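Local coordinates for protein aminotransferase class I and II (Anaerococcus prevotii, PDB 4EMY) that binds pyridoxal 5'-phosphate and, judging from its class I aminotransferase family, probably catalyses transamination as a homodimer, at residues A[47-61]-A[259-271]. Numbering follows the deposited sequence.
With PLP (pyridoxal-5'-phosphate), chain E.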
# COMPACT_ATOMS: atom_id res chain seq x y z
N LEU A 47 0.67 -9.02 -19.69
CA LEU A 47 0.18 -9.97 -20.66
C LEU A 47 -0.90 -9.33 -21.52
O LEU A 47 -1.99 -8.99 -21.03
CB LEU A 47 -0.34 -11.24 -19.99
CG LEU A 47 0.70 -12.26 -19.51
CD1 LEU A 47 0.03 -13.33 -18.66
CD2 LEU A 47 1.47 -12.89 -20.66
N LEU A 48 -0.56 -9.13 -22.79
CA LEU A 48 -1.49 -8.62 -23.78
C LEU A 48 -1.80 -9.74 -24.75
O LEU A 48 -0.96 -10.60 -24.99
CB LEU A 48 -0.89 -7.42 -24.54
CG LEU A 48 -0.15 -6.32 -23.77
CD1 LEU A 48 0.42 -5.28 -24.73
CD2 LEU A 48 -1.03 -5.65 -22.73
N ASP A 49 -3.02 -9.74 -25.29
CA ASP A 49 -3.40 -10.70 -26.33
C ASP A 49 -2.83 -10.25 -27.66
O ASP A 49 -2.20 -9.19 -27.75
CB ASP A 49 -4.92 -10.87 -26.41
CG ASP A 49 -5.67 -9.56 -26.68
OD1 ASP A 49 -6.89 -9.53 -26.38
OD2 ASP A 49 -5.08 -8.58 -27.19
N ASP A 50 -3.06 -11.05 -28.70
CA ASP A 50 -2.52 -10.78 -30.04
C ASP A 50 -2.93 -9.41 -30.61
O ASP A 50 -2.30 -8.92 -31.54
CB ASP A 50 -2.88 -11.91 -31.00
CG ASP A 50 -2.02 -13.17 -30.79
OD1 ASP A 50 -1.67 -13.46 -29.62
OD2 ASP A 50 -1.70 -13.86 -31.78
N LYS A 51 -3.98 -8.80 -30.05
CA LYS A 51 -4.47 -7.49 -30.49
C LYS A 51 -3.84 -6.30 -29.75
O LYS A 51 -4.20 -5.15 -30.01
CB LYS A 51 -6.00 -7.43 -30.38
CG LYS A 51 -6.76 -8.36 -31.32
CD LYS A 51 -6.75 -7.87 -32.76
CE LYS A 51 -7.61 -8.76 -33.64
NZ LYS A 51 -7.13 -8.79 -35.05
N GLY A 52 -2.90 -6.57 -28.85
CA GLY A 52 -2.21 -5.51 -28.10
C GLY A 52 -2.96 -5.06 -26.86
O GLY A 52 -2.50 -4.17 -26.13
N LYS A 53 -4.12 -5.69 -26.63
CA LYS A 53 -4.97 -5.38 -25.48
C LYS A 53 -4.64 -6.28 -24.29
O LYS A 53 -4.26 -7.43 -24.47
CB LYS A 53 -6.44 -5.55 -25.86
CG LYS A 53 -7.41 -5.02 -24.81
CD LYS A 53 -8.85 -5.36 -25.16
CE LYS A 53 -9.75 -5.19 -23.95
NZ LYS A 53 -11.06 -5.86 -24.19
N ILE A 54 -4.82 -5.74 -23.09
CA ILE A 54 -4.59 -6.47 -21.85
C ILE A 54 -5.45 -7.74 -21.74
O ILE A 54 -6.51 -7.85 -22.37
CB ILE A 54 -4.82 -5.56 -20.63
CG1 ILE A 54 -4.08 -6.11 -19.40
CG2 ILE A 54 -6.31 -5.36 -20.39
CD1 ILE A 54 -4.01 -5.14 -18.24
N ILE A 55 -4.96 -8.70 -20.95
CA ILE A 55 -5.69 -9.92 -20.66
C ILE A 55 -6.23 -9.83 -19.24
O ILE A 55 -5.46 -9.75 -18.28
CB ILE A 55 -4.80 -11.17 -20.77
CG1 ILE A 55 -4.19 -11.30 -22.18
CG2 ILE A 55 -5.57 -12.43 -20.38
CD1 ILE A 55 -4.93 -12.22 -23.13
N ALA A 56 -7.55 -9.82 -19.11
CA ALA A 56 -8.20 -9.96 -17.82
C ALA A 56 -8.97 -11.28 -17.82
O ALA A 56 -10.00 -11.42 -18.50
CB ALA A 56 -9.12 -8.78 -17.54
N LEU A 57 -8.44 -12.25 -17.08
CA LEU A 57 -9.03 -13.59 -17.01
C LEU A 57 -10.47 -13.54 -16.52
O LEU A 57 -10.74 -13.04 -15.42
CB LEU A 57 -8.19 -14.48 -16.09
CG LEU A 57 -6.81 -14.88 -16.59
CD1 LEU A 57 -5.96 -15.38 -15.43
CD2 LEU A 57 -6.90 -15.93 -17.69
N PRO A 58 -11.42 -14.03 -17.33
CA PRO A 58 -12.82 -14.03 -16.91
C PRO A 58 -13.05 -14.73 -15.57
O PRO A 58 -13.82 -14.24 -14.75
CB PRO A 58 -13.53 -14.78 -18.05
CG PRO A 58 -12.68 -14.51 -19.23
CD PRO A 58 -11.27 -14.53 -18.71
N SER A 59 -12.38 -15.86 -15.35
CA SER A 59 -12.53 -16.64 -14.12
C SER A 59 -12.15 -15.83 -12.87
O SER A 59 -12.68 -16.09 -11.80
CB SER A 59 -11.69 -17.90 -14.18
OG SER A 59 -10.32 -17.57 -14.30
N VAL A 60 -11.24 -14.88 -13.03
CA VAL A 60 -10.90 -13.94 -11.97
C VAL A 60 -11.97 -12.85 -11.84
O VAL A 60 -12.62 -12.74 -10.81
CB VAL A 60 -9.50 -13.32 -12.18
CG1 VAL A 60 -9.17 -12.33 -11.07
CG2 VAL A 60 -8.44 -14.41 -12.23
N TYR A 61 -12.17 -12.07 -12.90
CA TYR A 61 -13.07 -10.90 -12.85
C TYR A 61 -14.58 -11.18 -12.81
O TYR A 61 -15.36 -10.29 -12.44
CB TYR A 61 -12.70 -9.88 -13.94
CG TYR A 61 -11.35 -9.27 -13.66
CD1 TYR A 61 -11.24 -8.10 -12.92
CD2 TYR A 61 -10.18 -9.91 -14.06
CE1 TYR A 61 -10.00 -7.57 -12.62
CE2 TYR A 61 -8.94 -9.39 -13.77
CZ TYR A 61 -8.86 -8.22 -13.05
OH TYR A 61 -7.62 -7.69 -12.76
N MSE A 259 -0.55 -11.80 -6.78
CA MSE A 259 -1.66 -12.13 -7.67
C MSE A 259 -1.56 -11.38 -8.98
O MSE A 259 -2.30 -11.68 -9.93
CB MSE A 259 -3.00 -11.81 -7.01
CG MSE A 259 -3.49 -12.87 -6.08
SE MSE A 259 -5.01 -12.22 -5.08
CE MSE A 259 -6.45 -12.67 -6.36
N SER A 260 -0.64 -10.41 -9.03
CA SER A 260 -0.52 -9.50 -10.16
C SER A 260 -0.47 -10.21 -11.51
O SER A 260 -1.22 -9.85 -12.42
CB SER A 260 0.69 -8.58 -9.98
OG SER A 260 0.45 -7.62 -8.98
N LYS A 261 0.38 -11.22 -11.63
CA LYS A 261 0.57 -11.93 -12.89
C LYS A 261 -0.29 -13.18 -12.98
O LYS A 261 -1.00 -13.37 -13.97
CB LYS A 261 2.04 -12.30 -13.07
CG LYS A 261 2.91 -11.15 -13.54
CD LYS A 261 3.44 -10.34 -12.37
CE LYS A 261 4.00 -9.01 -12.86
NZ LYS A 261 4.77 -8.33 -11.78
N SER A 262 -0.21 -14.01 -11.95
CA SER A 262 -0.95 -15.27 -11.90
C SER A 262 -2.46 -15.11 -12.07
O SER A 262 -3.14 -16.00 -12.59
CB SER A 262 -0.67 -15.95 -10.57
OG SER A 262 -1.21 -15.19 -9.50
N HIS A 263 -2.99 -13.97 -11.63
CA HIS A 263 -4.44 -13.73 -11.67
C HIS A 263 -4.80 -12.55 -12.52
O HIS A 263 -5.94 -12.08 -12.48
CB HIS A 263 -4.99 -13.59 -10.25
CG HIS A 263 -4.96 -14.87 -9.47
ND1 HIS A 263 -3.81 -15.49 -9.13
CD2 HIS A 263 -5.99 -15.65 -8.95
CE1 HIS A 263 -4.09 -16.61 -8.44
NE2 HIS A 263 -5.43 -16.71 -8.33
N THR A 264 -3.83 -12.08 -13.32
CA THR A 264 -4.00 -10.90 -14.17
C THR A 264 -4.67 -9.79 -13.38
O THR A 264 -5.69 -9.23 -13.80
CB THR A 264 -4.77 -11.22 -15.49
OG1 THR A 264 -6.07 -11.76 -15.20
CG2 THR A 264 -4.01 -12.20 -16.35
N ALA A 265 -4.10 -9.48 -12.21
CA ALA A 265 -4.74 -8.61 -11.23
C ALA A 265 -3.78 -7.53 -10.70
O ALA A 265 -3.76 -7.24 -9.50
CB ALA A 265 -5.29 -9.44 -10.08
N TYR A 266 -3.02 -6.94 -11.61
CA TYR A 266 -2.00 -5.93 -11.31
C TYR A 266 -2.57 -4.72 -10.59
O TYR A 266 -2.03 -4.29 -9.56
CB TYR A 266 -1.30 -5.47 -12.60
CG TYR A 266 -1.15 -6.51 -13.69
CD1 TYR A 266 0.09 -7.09 -13.96
CD2 TYR A 266 -2.24 -6.90 -14.48
CE1 TYR A 266 0.24 -8.04 -14.96
CE2 TYR A 266 -2.11 -7.85 -15.48
CZ TYR A 266 -0.87 -8.41 -15.72
OH TYR A 266 -0.75 -9.35 -16.72
N GLY A 267 -3.66 -4.17 -11.14
CA GLY A 267 -4.26 -2.93 -10.65
C GLY A 267 -5.11 -3.11 -9.41
O GLY A 267 -5.66 -2.15 -8.87
N LEU A 268 -5.22 -4.36 -8.97
CA LEU A 268 -5.90 -4.71 -7.73
C LEU A 268 -4.96 -4.78 -6.52
O LEU A 268 -5.41 -4.88 -5.39
CB LEU A 268 -6.65 -6.03 -7.89
CG LEU A 268 -8.06 -5.88 -8.41
CD1 LEU A 268 -8.65 -7.25 -8.70
CD2 LEU A 268 -8.90 -5.13 -7.38
N ARG A 269 -3.65 -4.74 -6.78
CA ARG A 269 -2.62 -4.65 -5.74
C ARG A 269 -2.78 -5.64 -4.58
O ARG A 269 -3.05 -5.23 -3.45
CB ARG A 269 -2.53 -3.23 -5.19
CG ARG A 269 -2.43 -2.13 -6.24
CD ARG A 269 -1.22 -2.29 -7.15
NE ARG A 269 0.03 -2.53 -6.43
CZ ARG A 269 0.87 -3.53 -6.69
NH1 ARG A 269 0.61 -4.40 -7.66
NH2 ARG A 269 1.97 -3.66 -5.99
N SER A 270 -2.61 -6.92 -4.86
CA SER A 270 -2.73 -7.93 -3.82
C SER A 270 -1.69 -9.03 -3.89
O SER A 270 -1.70 -9.86 -4.80
CB SER A 270 -4.12 -8.56 -3.82
OG SER A 270 -4.26 -9.44 -2.73
N GLY A 271 -0.79 -9.02 -2.92
CA GLY A 271 0.20 -10.08 -2.76
C GLY A 271 0.22 -10.56 -1.32
O GLY A 271 -0.72 -10.31 -0.56
N1 PLP E . 8.74 -8.66 -8.62
C2 PLP E . 9.26 -8.70 -9.90
C2A PLP E . 10.53 -9.44 -10.17
C3 PLP E . 8.59 -8.08 -10.95
O3 PLP E . 9.10 -8.12 -12.21
C4 PLP E . 7.41 -7.39 -10.74
C4A PLP E . 7.17 -6.19 -11.62
O4A PLP E . 6.44 -6.27 -12.61
C5 PLP E . 6.89 -7.36 -9.44
C6 PLP E . 7.56 -7.99 -8.38
C5A PLP E . 5.60 -6.59 -9.20
O4P PLP E . 4.77 -7.19 -8.23
P PLP E . 3.43 -6.41 -7.84
O1P PLP E . 3.82 -5.40 -6.79
O2P PLP E . 2.42 -7.42 -7.37
O3P PLP E . 2.88 -5.66 -9.04
O HOH W 1 -3.00 -9.60 -18.58
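Tyr61, Leu57 and Leu47 meet Thr264 and Tyr266 in a buried contact of mixed polar and apolar character that joins the hairpin-like loop and first turn of helix 58-66 to the cofactor-binding loop between strands 251-258 and 271-277. Thr264 lies at its centre. With chi1 at 58°, its OG1 sits between its own backbone N and carbonyl carbon, where it accepts a nearly straight bond from Leu57 N and donates to His263 O from above that carbonyl's plane. A threonine suits this place because it joins that two-way hydroxyl to a methyl, CG2, which packs on Leu57 CD1, the two side chains crossing at about a right angle. Tyr61 OH donates to Thr264 O (2.7 Å), meeting a lone pair in the carbonyl plane; a long phenol can reach that carbonyl while its CE1 touches Leu268 CD1. Val60 straddles His263 O with both methyls. Further along, Tyr266 OH takes a weak bond from Leu47 N (3.3 Å) and donates to a water that in turn donates to Leu47 O and Ile55 O, tying the phenol to both arms of the hairpin-like loop. Ser260 O lies over the centre of the Tyr266 ring, 3.3 Å above its plane, and Tyr75 of the second subunit packs edge-to-face with that ring. Arg269 NH1 donates to Tyr266 O, in the guanidinium plane, linking the phosphate grip to this contact. A loop that carries Lys261, whose NZ is hydrogen-bonded to PLP O4A (2.8 Å), together with phosphate-binding Ser260 and Arg269 is characteristic of the PLP site of fold-type I aminotransferases.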